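Local coordinates for protein glutamine amido transferase (Methylobacillus flagellatus, PDB 3M3P) that is a member of the glutamine amidotransferase family, alpha/beta proteins built on a central mixed beta-sheet flanked by helices, at residues R47-L52 and Q81-I86; K4-I9 and E27-Q32; P41-I46 and L72-D77. One frame throughout, in Å; residues are numbered along the deposited sequence.

Contact 1: residues R47-L52 and Q81-I86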
ATOM      1  N   ARG A  47      -1.794  14.327  14.569  1.00  5.94           N
ATOM      2  CA  ARG A  47      -2.590  13.784  15.650  1.00  7.67           C
ATOM      3  C   ARG A  47      -4.115  14.019  15.434  1.00  7.93           C
ATOM      4  O   ARG A  47      -4.926  13.513  16.212  1.00  9.32           O
ATOM      5  CB  ARG A  47      -2.161  14.311  16.998  1.00  8.59           C
ATOM      6  CG  ARG A  47      -0.698  14.020  17.361  1.00 12.01           C
ATOM      7  CD  ARG A  47      -0.590  12.761  18.114  1.00 19.04           C
ATOM      8  NE  ARG A  47      -1.483  12.812  19.267  1.00 19.07           N
ATOM      9  CZ  ARG A  47      -1.263  13.486  20.392  1.00 22.87           C
ATOM     10  NH1 ARG A  47      -0.103  14.106  20.620  1.00 22.34           N
ATOM     11  NH2 ARG A  47      -2.232  13.495  21.323  1.00 23.92           N
ATOM     12  N   ASP A  48      -4.494  14.773  14.399  1.00  7.06           N
ATOM     13  CA  ASP A  48      -5.878  14.894  13.994  1.00  7.54           C
ATOM     14  C   ASP A  48      -6.393  13.599  13.381  1.00  8.06           C
ATOM     15  O   ASP A  48      -7.606  13.489  13.215  1.00  8.16           O
ATOM     16  CB  ASP A  48      -6.055  16.042  12.949  1.00  9.04           C
ATOM     17  CG  ASP A  48      -5.890  17.466  13.515  1.00  9.48           C
ATOM     18  OD1 ASP A  48      -5.621  17.657  14.699  1.00 10.64           O
ATOM     19  OD2 ASP A  48      -6.112  18.358  12.667  1.00 13.94           O
ATOM     20  N   CYS A  49      -5.527  12.628  13.116  1.00  7.88           N
ATOM     21  CA  CYS A  49      -5.998  11.343  12.555  0.50  7.04           C
ATOM     22  C   CYS A  49      -5.598  10.194  13.472  1.00  7.81           C
ATOM     23  O   CYS A  49      -4.646  10.293  14.268  1.00  9.70           O
ATOM     24  CB  CYS A  49      -5.558  11.134  11.109  0.50  7.43           C
ATOM     25  SG  CYS A  49      -3.834  10.614  10.899  0.50  5.76           S
ATOM     26  N   SER A  50      -6.359   9.103  13.417  1.00  6.11           N
ATOM     27  CA  SER A  50      -6.057   7.941  14.224  1.00  6.48           C
ATOM     28  C   SER A  50      -4.951   7.062  13.570  1.00  6.32           C
ATOM     29  O   SER A  50      -4.291   6.252  14.250  1.00  6.21           O
ATOM     30  CB  SER A  50      -7.300   7.093  14.468  1.00  8.25           C
ATOM     31  OG  SER A  50      -7.892   6.688  13.247  1.00  7.84           O
ATOM     32  N   GLY A  51      -4.812   7.205  12.251  1.00  5.58           N
ATOM     33  CA  GLY A  51      -3.850   6.439  11.452  1.00  5.48           C
ATOM     34  C   GLY A  51      -3.795   7.071  10.055  1.00  5.77           C
ATOM     35  O   GLY A  51      -4.683   7.836   9.728  1.00  6.64           O
ATOM     36  N   LEU A  52      -2.731   6.814   9.303  1.00  6.02           N
ATOM     37  CA  LEU A  52      -2.473   7.405   8.017  1.00  5.78           C
ATOM     38  C   LEU A  52      -2.308   6.278   7.016  1.00  6.01           C
ATOM     39  O   LEU A  52      -1.455   5.421   7.200  1.00  5.98           O
ATOM     40  CB  LEU A  52      -1.233   8.250   8.075  1.00  5.95           C
ATOM     41  CG  LEU A  52      -0.754   8.833   6.757  1.00  6.78           C
ATOM     42  CD1 LEU A  52      -1.796   9.886   6.296  1.00 12.69           C
ATOM     43  CD2 LEU A  52       0.584   9.552   6.924  1.00  7.91           C
ATOM     44  N   GLN A  81       5.087  10.363  16.341  1.00  7.33           N
ATOM     45  CA  GLN A  81       3.946  10.476  17.228  1.00  7.87           C
ATOM     46  C   GLN A  81       3.235   9.139  17.462  1.00  7.67           C
ATOM     47  O   GLN A  81       2.191   9.092  18.116  1.00  9.82           O
ATOM     48  CB  GLN A  81       2.951  11.542  16.708  1.00  8.76           C
ATOM     49  CG  GLN A  81       3.495  12.945  16.769  1.00  9.70           C
ATOM     50  CD  GLN A  81       3.765  13.349  18.218  1.00 11.26           C
ATOM     51  OE1 GLN A  81       2.858  13.213  19.047  1.00 13.79           O
ATOM     52  NE2 GLN A  81       4.985  13.851  18.502  1.00 16.18           N
ATOM     53  N   ARG A  82       3.760   8.067  16.863  1.00  7.55           N
ATOM     54  CA  ARG A  82       3.130   6.748  16.945  1.00  8.12           C
ATOM     55  C   ARG A  82       1.735   6.700  16.371  1.00  8.33           C
ATOM     56  O   ARG A  82       0.849   5.985  16.894  1.00  8.69           O
ATOM     57  CB  ARG A  82       3.158   6.188  18.396  1.00 10.29           C
ATOM     58  CG  ARG A  82       4.618   6.016  18.855  1.00 14.23           C
ATOM     59  CD  ARG A  82       4.795   5.333  20.206  1.00 23.27           C
ATOM     60  NE  ARG A  82       4.293   3.973  20.094  1.00 32.86           N
ATOM     61  CZ  ARG A  82       4.923   2.967  19.473  1.00 38.11           C
ATOM     62  NH1 ARG A  82       6.157   3.128  18.947  1.00 40.27           N
ATOM     63  NH2 ARG A  82       4.316   1.769  19.407  1.00 41.39           N
ATOM     64  N   VAL A  83       1.482   7.469  15.315  1.00  5.78           N
ATOM     65  CA  VAL A  83       0.255   7.365  14.529  1.00  6.52           C
ATOM     66  C   VAL A  83       0.624   6.349  13.416  1.00  5.96           C
ATOM     67  O   VAL A  83       1.537   6.594  12.621  1.00  6.26           O
ATOM     68  CB  VAL A  83      -0.124   8.729  13.926  1.00  6.06           C
ATOM     69  CG1 VAL A  83      -1.270   8.588  12.942  1.00  8.18           C
ATOM     70  CG2 VAL A  83      -0.476   9.703  15.060  1.00  7.39           C
ATOM     71  N   PRO A  84      -0.031   5.167  13.416  1.00  5.26           N
ATOM     72  CA  PRO A  84       0.381   4.152  12.464  1.00  5.58           C
ATOM     73  C   PRO A  84       0.192   4.578  11.016  1.00  5.76           C
ATOM     74  O   PRO A  84      -0.773   5.260  10.669  1.00  5.61           O
ATOM     75  CB  PRO A  84      -0.520   2.973  12.793  1.00  6.09           C
ATOM     76  CG  PRO A  84      -1.772   3.591  13.319  1.00  7.09           C
ATOM     77  CD  PRO A  84      -1.295   4.774  14.090  1.00  6.44           C
ATOM     78  N   VAL A  85       1.092   4.095  10.163  1.00  5.42           N
ATOM     79  CA  VAL A  85       1.076   4.342   8.726  1.00  5.13           C
ATOM     80  C   VAL A  85       0.989   3.042   7.983  1.00  5.61           C
ATOM     81  O   VAL A  85       1.702   2.076   8.297  1.00  5.80           O
ATOM     82  CB  VAL A  85       2.338   5.160   8.266  1.00  5.03           C
ATOM     83  CG1 VAL A  85       2.225   5.531   6.769  1.00  6.72           C
ATOM     84  CG2 VAL A  85       2.540   6.428   9.129  1.00  5.88           C
ATOM     85  N   ILE A  86       0.155   2.997   6.949  1.00  5.47           N
ATOM     86  CA  ILE A  86       0.108   1.863   6.014  1.00  5.17           C
ATOM     87  C   ILE A  86       0.231   2.405   4.606  1.00  6.83           C
ATOM     88  O   ILE A  86      -0.465   3.356   4.235  1.00  6.10           O
ATOM     89  CB  ILE A  86      -1.148   0.945   6.231  1.00  5.14           C
ATOM     90  CG1 ILE A  86      -1.078  -0.254   5.276  1.00  6.21           C
ATOM     91  CG2 ILE A  86      -2.456   1.731   6.067  1.00  6.83           C
ATOM     92  CD1 ILE A  86      -2.026  -1.435   5.627  1.00  8.26           C
TER

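Contact 2: residues K4-I9 and E27-Q32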
ATOM      1  N   LYS A   4     -10.856   9.342  16.068  1.00  9.19           N
ATOM      2  CA  LYS A   4     -10.454  10.260  15.000  1.00  7.93           C
ATOM      3  C   LYS A   4     -10.398   9.475  13.696  1.00  5.75           C
ATOM      4  O   LYS A   4     -10.129   8.280  13.710  1.00  7.45           O
ATOM      5  CB  LYS A   4      -9.131  10.921  15.267  1.00  7.26           C
ATOM      6  CG  LYS A   4      -9.192  11.807  16.492  1.00  6.92           C
ATOM      7  CD  LYS A   4      -7.982  12.640  16.670  1.00  8.99           C
ATOM      8  CE  LYS A   4      -8.017  13.479  17.947  1.00  9.82           C
ATOM      9  NZ  LYS A   4      -6.863  14.419  18.141  1.00 15.45           N
ATOM     10  N   PRO A   5     -10.738  10.122  12.577  1.00  5.90           N
ATOM     11  CA  PRO A   5     -10.747   9.373  11.339  1.00  5.82           C
ATOM     12  C   PRO A   5      -9.338   8.872  10.963  1.00  4.93           C
ATOM     13  O   PRO A   5      -8.331   9.512  11.246  1.00  6.39           O
ATOM     14  CB  PRO A   5     -11.208  10.399  10.312  1.00  4.76           C
ATOM     15  CG  PRO A   5     -10.720  11.677  10.848  1.00 10.26           C
ATOM     16  CD  PRO A   5     -11.048  11.546  12.349  1.00  6.68           C
ATOM     17  N   VAL A   6      -9.306   7.755  10.270  1.00  4.43           N
ATOM     18  CA  VAL A   6      -8.117   7.382   9.478  1.00  4.44           C
ATOM     19  C   VAL A   6      -8.039   8.335   8.299  1.00  4.44           C
ATOM     20  O   VAL A   6      -9.031   8.552   7.597  1.00  6.07           O
ATOM     21  CB  VAL A   6      -8.184   5.928   9.020  1.00  4.73           C
ATOM     22  CG1 VAL A   6      -7.050   5.585   8.029  1.00  5.34           C
ATOM     23  CG2 VAL A   6      -8.154   4.991  10.268  1.00  5.45           C
HETATM   24  N   MSE A   7      -6.881   8.956   8.082  1.00  3.92           N
HETATM   25  CA  MSE A   7      -6.670   9.789   6.917  1.00  4.23           C
HETATM   26  C   MSE A   7      -6.113   8.926   5.801  1.00  4.89           C
HETATM   27  O   MSE A   7      -5.144   8.226   5.999  1.00  5.21           O
HETATM   28  CB  MSE A   7      -5.709  10.876   7.284  1.00  6.27           C
HETATM   29  CG  MSE A   7      -5.094  11.602   6.117  1.00 10.47           C
HETATM   30 SE   MSE A   7      -4.054  13.277   6.495  1.00 30.77          SE
HETATM   31  CE  MSE A   7      -2.675  12.685   7.845  1.00 25.73           C
ATOM     32  N   ILE A   8      -6.721   8.965   4.641  1.00  4.93           N
ATOM     33  CA  ILE A   8      -6.312   8.199   3.463  1.00  5.92           C
ATOM     34  C   ILE A   8      -5.879   9.184   2.390  1.00  6.50           C
ATOM     35  O   ILE A   8      -6.657  10.045   1.957  1.00  7.96           O
ATOM     36  CB  ILE A   8      -7.432   7.274   2.893  1.00  5.99           C
ATOM     37  CG1 ILE A   8      -7.972   6.327   3.963  1.00  8.44           C
ATOM     38  CG2 ILE A   8      -6.923   6.560   1.657  1.00  7.64           C
ATOM     39  CD1 ILE A   8      -9.033   5.341   3.467  1.00  8.85           C
ATOM     40  N   ILE A   9      -4.630   9.083   1.984  1.00  6.26           N
ATOM     41  CA  ILE A   9      -4.086   9.895   0.922  1.00  6.23           C
ATOM     42  C   ILE A   9      -4.208   9.139  -0.390  1.00  7.46           C
ATOM     43  O   ILE A   9      -3.703   8.025  -0.552  1.00  7.16           O
ATOM     44  CB  ILE A   9      -2.576  10.235   1.181  1.00  6.86           C
ATOM     45  CG1 ILE A   9      -2.361  10.789   2.600  1.00  7.37           C
ATOM     46  CG2 ILE A   9      -2.018  11.165   0.064  1.00  8.19           C
ATOM     47  CD1 ILE A   9      -3.209  11.975   2.965  1.00  8.20           C
ATOM     48  N   GLU A  27     -15.669  -2.286  10.046  1.00  6.79           N
ATOM     49  CA  GLU A  27     -15.272  -2.010  11.460  1.00  6.74           C
ATOM     50  C   GLU A  27     -15.848  -0.754  12.035  1.00  7.62           C
ATOM     51  O   GLU A  27     -15.598  -0.447  13.209  1.00  8.82           O
ATOM     52  CB  GLU A  27     -13.721  -1.914  11.515  1.00  8.51           C
ATOM     53  CG  GLU A  27     -13.007  -3.200  11.260  1.00  8.68           C
ATOM     54  CD  GLU A  27     -12.896  -4.081  12.512  1.00 11.42           C
ATOM     55  OE1 GLU A  27     -13.024  -3.590  13.649  1.00 18.11           O
ATOM     56  OE2 GLU A  27     -12.645  -5.227  12.382  1.00 13.93           O
ATOM     57  N   HIS A  28     -16.662  -0.045  11.260  1.00  7.12           N
ATOM     58  CA  HIS A  28     -17.230   1.244  11.702  1.00  8.53           C
ATOM     59  C   HIS A  28     -16.115   2.170  12.185  1.00  8.41           C
ATOM     60  O   HIS A  28     -16.240   2.872  13.196  1.00  9.41           O
ATOM     61  CB  HIS A  28     -18.357   1.043  12.706  1.00  8.97           C
ATOM     62  CG  HIS A  28     -19.512   0.342  12.080  1.00 11.67           C
ATOM     63  ND1 HIS A  28     -19.662  -1.019  12.185  1.00 13.08           N
ATOM     64  CD2 HIS A  28     -20.460   0.770  11.199  1.00 13.41           C
ATOM     65  CE1 HIS A  28     -20.723  -1.388  11.490  1.00 11.65           C
ATOM     66  NE2 HIS A  28     -21.233  -0.325  10.871  1.00 14.36           N
ATOM     67  N   ILE A  29     -15.028   2.159  11.459  1.00  8.46           N
ATOM     68  CA  ILE A  29     -13.926   3.110  11.660  1.00  7.96           C
ATOM     69  C   ILE A  29     -14.085   4.242  10.632  1.00  8.22           C
ATOM     70  O   ILE A  29     -13.994   3.992   9.419  1.00  8.70           O
ATOM     71  CB  ILE A  29     -12.583   2.461  11.525  1.00  7.42           C
ATOM     72  CG1 ILE A  29     -12.458   1.429  12.686  1.00  7.93           C
ATOM     73  CG2 ILE A  29     -11.419   3.500  11.547  1.00  9.08           C
ATOM     74  CD1 ILE A  29     -11.277   0.432  12.584  1.00  9.63           C
ATOM     75  N   PRO A  30     -14.261   5.478  11.080  1.00  9.03           N
ATOM     76  CA  PRO A  30     -14.391   6.573  10.093  1.00  9.35           C
ATOM     77  C   PRO A  30     -13.102   6.857   9.373  1.00  9.48           C
ATOM     78  O   PRO A  30     -11.993   6.664   9.929  1.00  9.01           O
ATOM     79  CB  PRO A  30     -14.789   7.764  10.950  1.00 10.55           C
ATOM     80  CG  PRO A  30     -14.244   7.466  12.298  1.00 13.69           C
ATOM     81  CD  PRO A  30     -14.352   5.968  12.463  1.00 10.36           C
ATOM     82  N   PHE A  31     -13.217   7.281   8.123  1.00  7.86           N
ATOM     83  CA  PHE A  31     -12.038   7.650   7.359  1.00  7.56           C
ATOM     84  C   PHE A  31     -12.323   8.854   6.461  1.00  9.03           C
ATOM     85  O   PHE A  31     -13.474   9.056   6.047  1.00 11.66           O
ATOM     86  CB  PHE A  31     -11.462   6.489   6.550  1.00  8.51           C
ATOM     87  CG  PHE A  31     -12.395   5.885   5.528  1.00 11.16           C
ATOM     88  CD1 PHE A  31     -12.293   6.238   4.175  1.00 13.68           C
ATOM     89  CD2 PHE A  31     -13.275   4.883   5.905  1.00 11.17           C
ATOM     90  CE1 PHE A  31     -13.112   5.597   3.210  1.00 13.73           C
ATOM     91  CE2 PHE A  31     -14.082   4.238   4.921  1.00 15.55           C
ATOM     92  CZ  PHE A  31     -13.978   4.651   3.577  1.00 15.19           C
ATOM     93  N   GLN A  32     -11.270   9.619   6.175  1.00  8.85           N
ATOM     94  CA  GLN A  32     -11.365  10.815   5.346  1.00  9.18           C
ATOM     95  C   GLN A  32     -10.299  10.757   4.255  1.00 10.82           C
ATOM     96  O   GLN A  32      -9.079  10.748   4.534  1.00 12.96           O
ATOM     97  CB  GLN A  32     -11.093  12.035   6.244  1.00  9.66           C
ATOM     98  CG  GLN A  32     -12.246  12.394   7.157  1.00 13.12           C
ATOM     99  CD  GLN A  32     -13.419  13.011   6.400  1.00 13.63           C
ATOM    100  OE1 GLN A  32     -13.245  13.703   5.360  1.00 14.62           O
ATOM    101  NE2 GLN A  32     -14.628  12.770   6.923  1.00 13.41           N
TER

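Contact 3: residues P41-I46 and L72-D77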
ATOM      1  N   PRO A  41      -5.572  20.138   0.852  1.00 11.54           N
ATOM      2  CA  PRO A  41      -4.577  20.437   1.855  1.00 12.06           C
ATOM      3  C   PRO A  41      -4.370  19.319   2.836  1.00 10.62           C
ATOM      4  O   PRO A  41      -5.292  18.629   3.218  1.00 10.24           O
ATOM      5  CB  PRO A  41      -5.175  21.652   2.591  1.00 11.13           C
ATOM      6  CG  PRO A  41      -5.930  22.313   1.564  1.00 13.90           C
ATOM      7  CD  PRO A  41      -6.612  21.191   0.825  1.00 13.11           C
ATOM      8  N   LEU A  42      -3.122  19.119   3.206  1.00 10.25           N
ATOM      9  CA  LEU A  42      -2.795  18.134   4.243  1.00  9.30           C
ATOM     10  C   LEU A  42      -2.933  18.785   5.625  1.00  9.22           C
ATOM     11  O   LEU A  42      -2.676  19.973   5.773  1.00 10.26           O
ATOM     12  CB  LEU A  42      -1.357  17.642   4.054  1.00  8.75           C
ATOM     13  CG  LEU A  42      -1.134  16.740   2.828  1.00  7.83           C
ATOM     14  CD1 LEU A  42       0.361  16.729   2.485  1.00  8.82           C
ATOM     15  CD2 LEU A  42      -1.705  15.364   3.094  1.00  8.32           C
ATOM     16  N   PRO A  43      -3.291  18.003   6.635  1.00  9.37           N
ATOM     17  CA  PRO A  43      -3.438  18.565   7.997  1.00  9.36           C
ATOM     18  C   PRO A  43      -2.068  18.942   8.525  1.00  9.52           C
ATOM     19  O   PRO A  43      -1.086  18.209   8.356  1.00  9.45           O
ATOM     20  CB  PRO A  43      -3.950  17.398   8.805  1.00 11.40           C
ATOM     21  CG  PRO A  43      -3.451  16.165   8.102  1.00 11.49           C
ATOM     22  CD  PRO A  43      -3.507  16.561   6.615  1.00  9.58           C
ATOM     23  N   ALA A  44      -1.989  20.050   9.239  1.00  8.22           N
ATOM     24  CA  ALA A  44      -0.737  20.433   9.913  1.00  7.97           C
ATOM     25  C   ALA A  44      -0.404  19.530  11.057  1.00  7.43           C
ATOM     26  O   ALA A  44       0.776  19.305  11.344  1.00  6.48           O
ATOM     27  CB  ALA A  44      -0.798  21.871  10.426  1.00  9.49           C
ATOM     28  N   GLU A  45      -1.439  18.995  11.700  1.00  6.26           N
ATOM     29  CA  GLU A  45      -1.264  18.158  12.881  1.00  6.74           C
ATOM     30  C   GLU A  45      -1.668  16.720  12.566  1.00  6.58           C
ATOM     31  O   GLU A  45      -2.852  16.402  12.481  1.00  7.12           O
ATOM     32  CB  GLU A  45      -2.094  18.736  14.005  1.00  5.58           C
ATOM     33  CG  GLU A  45      -2.280  17.921  15.312  1.00  5.94           C
ATOM     34  CD  GLU A  45      -0.954  17.528  15.953  1.00  6.98           C
ATOM     35  OE1 GLU A  45      -0.253  16.651  15.424  1.00  6.95           O
ATOM     36  OE2 GLU A  45      -0.640  18.089  17.042  1.00  8.63           O
ATOM     37  N   ILE A  46      -0.687  15.861  12.508  1.00  6.43           N
ATOM     38  CA  ILE A  46      -0.897  14.431  12.287  1.00  6.72           C
ATOM     39  C   ILE A  46      -1.828  13.810  13.350  1.00  5.94           C
ATOM     40  O   ILE A  46      -2.569  12.856  13.079  1.00  7.49           O
ATOM     41  CB  ILE A  46       0.436  13.667  12.227  1.00  6.83           C
ATOM     42  CG1 ILE A  46       0.218  12.209  11.737  1.00  9.42           C
ATOM     43  CG2 ILE A  46       1.165  13.669  13.586  1.00  7.39           C
ATOM     44  CD1 ILE A  46      -0.413  12.005  10.309  1.00  9.08           C
ATOM     45  N   LEU A  72       6.001  14.127   3.045  1.00  6.28           N
ATOM     46  CA  LEU A  72       7.110  13.399   3.675  1.00  6.43           C
ATOM     47  C   LEU A  72       7.272  13.839   5.143  1.00  6.94           C
ATOM     48  O   LEU A  72       7.531  13.003   6.005  1.00  7.00           O
ATOM     49  CB  LEU A  72       8.424  13.561   2.889  1.00  7.18           C
ATOM     50  CG  LEU A  72       8.427  13.010   1.469  1.00  6.84           C
ATOM     51  CD1 LEU A  72       9.768  13.308   0.755  1.00  9.25           C
ATOM     52  CD2 LEU A  72       8.116  11.509   1.456  1.00  9.83           C
ATOM     53  N   ALA A  73       7.175  15.146   5.419  1.00  7.19           N
ATOM     54  CA  ALA A  73       7.254  15.634   6.797  1.00  6.96           C
ATOM     55  C   ALA A  73       6.105  15.084   7.676  1.00  7.74           C
ATOM     56  O   ALA A  73       6.285  14.698   8.843  1.00  6.66           O
ATOM     57  CB  ALA A  73       7.317  17.169   6.838  1.00  7.14           C
ATOM     58  N   LEU A  74       4.902  15.029   7.123  1.00  7.04           N
ATOM     59  CA  LEU A  74       3.761  14.468   7.829  1.00  6.54           C
ATOM     60  C   LEU A  74       3.944  12.986   8.171  1.00  6.98           C
ATOM     61  O   LEU A  74       3.599  12.553   9.259  1.00  6.05           O
ATOM     62  CB  LEU A  74       2.492  14.671   6.999  1.00  7.51           C
ATOM     63  CG  LEU A  74       1.176  14.371   7.690  1.00 10.41           C
ATOM     64  CD1 LEU A  74       0.952  15.423   8.862  1.00 11.62           C
ATOM     65  CD2 LEU A  74       0.067  14.429   6.648  1.00 13.28           C
ATOM     66  N   ILE A  75       4.507  12.219   7.236  1.00  6.21           N
ATOM     67  CA  ILE A  75       4.812  10.803   7.508  1.00  6.10           C
ATOM     68  C   ILE A  75       5.812  10.705   8.645  1.00  6.13           C
ATOM     69  O   ILE A  75       5.667   9.904   9.545  1.00  6.52           O
ATOM     70  CB  ILE A  75       5.323  10.105   6.241  1.00  5.54           C
ATOM     71  CG1 ILE A  75       4.259  10.024   5.138  1.00  5.90           C
ATOM     72  CG2 ILE A  75       5.818   8.685   6.612  1.00  6.73           C
ATOM     73  CD1 ILE A  75       4.880   9.826   3.764  1.00  6.31           C
ATOM     74  N   ARG A  76       6.868  11.494   8.582  1.00  6.00           N
ATOM     75  CA  ARG A  76       7.823  11.536   9.683  1.00  6.80           C
ATOM     76  C   ARG A  76       7.163  11.850  10.991  1.00  6.93           C
ATOM     77  O   ARG A  76       7.473  11.225  12.036  1.00  7.13           O
ATOM     78  CB  ARG A  76       8.998  12.473   9.416  1.00  7.21           C
ATOM     79  CG  ARG A  76       9.891  11.905   8.330  1.00  8.59           C
ATOM     80  CD  ARG A  76      11.227  12.633   8.249  1.00 10.62           C
ATOM     81  NE  ARG A  76      10.992  13.888   7.640  1.00 14.93           N
ATOM     82  CZ  ARG A  76      11.050  14.157   6.333  1.00 16.11           C
ATOM     83  NH1 ARG A  76      11.380  13.247   5.476  1.00 13.55           N
ATOM     84  NH2 ARG A  76      10.756  15.379   5.911  1.00 14.79           N
ATOM     85  N   ASP A  77       6.246  12.822  10.982  1.00  6.22           N
ATOM     86  CA  ASP A  77       5.544  13.184  12.209  1.00  6.61           C
ATOM     87  C   ASP A  77       4.679  11.994  12.729  1.00  6.89           C
ATOM     88  O   ASP A  77       4.598  11.769  13.932  1.00  7.29           O
ATOM     89  CB  ASP A  77       4.646  14.395  11.995  1.00  6.03           C
ATOM     90  CG  ASP A  77       5.350  15.703  11.820  1.00  8.86           C
ATOM     91  OD1 ASP A  77       6.591  15.792  12.029  1.00 11.56           O
ATOM     92  OD2 ASP A  77       4.584  16.674  11.505  1.00  8.63           O
TER
HETATM   93  O   HOH W   1       1.952  17.009  12.404  1.00  8.62           O

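Contact 1: residues R47-L52 and Q81-I86
Arg47 and Gln81 meet at the exposed border of this contact, their side chains crossing at about a right angle. From CB of Arg47 the chain leaves with CG opposite the carbonyl carbon (chi1 -59°), which starts it beside Gln81 OE1. CD follows at 3.6 Å from Gln81 OE1 and also rests on Gln81 CB and, more distantly, on Val83 CG2. Bends at chi2 and chi3 then turn the guanidinium nearly parallel in plane to the amide, 14° apart. At the tip, Arg47 NH1 gives Gln81 OE1 a weak hydrogen bond of 3.5 Å, the oxygen lying at the edge of the guanidinium and near its plane.

Further in, Val83 points at the other segment, its CG1 3.7 Å from Gly51 CA. The two segments belong to a beta-alpha-beta unit in which strand 51-54 leads through helix 68-81 to the parallel strand 85-88. Arg82, with positive phi in a Schellman motif, ends the helix and turns the chain back toward the sheet. Pro84, which has no N-H to offer, sets its CD 3.3 Å from Ser50 O, and the parallel ladder is picked up one step later. Leu52 N donates to Pro84 O at 2.8 Å, nearly straight at 165°. Leu52 O accepts from Ile86 N at 2.9 Å and also has the weaker CA-H...O contact from Val85 CA at 3.1 Å. Leu52 and Val85 put their side chains on the same face of the sheet, where helix 68-81 covers them with Ile75 and Ala78. Ile86 instead packs against Tyr233 and Trp236 of helix 218-237, and its side chain touches the Gly87, Cys89, Gly91 turn, a pattern consistent with a nucleophile elbow.

Contact 2: residues K4-I9 and E27-Q32
Val6 and Phe31 form one parallel beta pair and Met7 (a selenomethionine) and Gln32 the next, joining strand 6-10 to strand 31-35, the outermost strand at this end of the sheet. Three backbone bonds make the tight part. Val6 N donates to Pro30 O at 2.9 Å, Gln32 N to Val6 O at 2.9 Å, and Ile8 N to Gln32 O at 3.0 Å. The last is almost straight at the hydrogen (176°), although the donor sits 36° out of the carbonyl plane. Two acceptors also take CA-H...O contacts, Val6 O from Phe31 CA at 3.1 Å and Pro30 O from Pro5 CA at 3.3 Å.

On the face carrying Val6, Ile8 and Phe31 the packing stays close. Val6 CG2 lies 3.8 Å from Ile29 CG2, and the Ile8 CD1 methyl lies 3.5 Å from Phe31 CD1, approaching the ring obliquely. Phe31 has its CG between the backbone N and the carbonyl carbon (chi1 60°), which leads the ring away from strand 6-10 but keeps CD1 beside that methyl. Leu24 and Phe20 of helix 18-26 cover this side, completing the unit strand 6-10, helix 18-26, strand 31-35.

The start of the strands, around Pro5, Pro30 and Gln32, is looser and nearer solvent, whereas Met7 on the face of Gln32 is buried. The Pro5 ring lies across the stem of Gln32, with Pro5 CB 3.9 Å from Gln32 CG, while the bend at chi2 carries the exposed Gln32 amide away. Lys4 turns off toward Arg47 O, to which its NZ is bonded. The register is thus set by peptide hydrogen bonds, and the side chains add apolar contact that is not directional.

Contact 3: residues P41-I46 and L72-D77
Leu74 and Ile46 are aimed at each other by matching first torsions: Leu74 CG stands opposite its backbone N (chi1 -169°), and so does Ile46 CG1 (chi1 -170°). Each first torsion carries the branch toward the other segment. The Leu74 isopropyl group carries most of the contact. Its CD1 presses on the loop backbone, 3.5 Å from Pro43 O, and sits 3.8 Å from Ile46 CB, while Ile46 CD1 closes against Leu74 CG at 3.9 Å. The other methyl, Leu74 CD2, points to Leu42 CD2 at 4.1 Å and brushes CG and CD of the Pro43 ring.

One helical turn on, Ile46 CG2 packs 3.9 Å from Asp77 CB, and here the contact turns polar. No direct hydrogen bond joins the segments; a water spans them instead, donating to Ala44 O at 2.8 Å and to Asp77 OD2 at 2.8 Å, and accepting from Ile46 N at 2.9 Å. It satisfies a backbone donor and acceptor of the irregular loop and ties both to the helix carboxylate.

Segment 41-46, part of the connection between strands 31-35 and 51-54, thus lies along helix 68-81, with Met7 of strand 6-10 touching Pro43, Ile46 and Leu74 from the sheet, while Ile75 turns the other way to Leu95 and Ala98 of helix 90-98.

How the contacts relate
Contacts 1 and 2 lie side by side in the parallel part of one sheet, and contact 3 packs a loop and a helix over it. The centres of contacts 1 and 2 are about 10 Å apart, with strands 51-54 and 6-10 as neighbours; at their ends Ser50 OG and Lys4 O, 2.8 Å apart, make a probable hydrogen bond. Contact 3 is centred about 10 Å from contact 1, which it meets where Val83 CG1 lies 4.1 Å from Ile46 CG1. It is about 16 Å from the centre of contact 2, yet Ile9 CD1 comes within 3.7 Å of Leu42 CD2. Of the three, contact 1 leads directly, through strand 85-88, to the presumed elbow turn at Cys89.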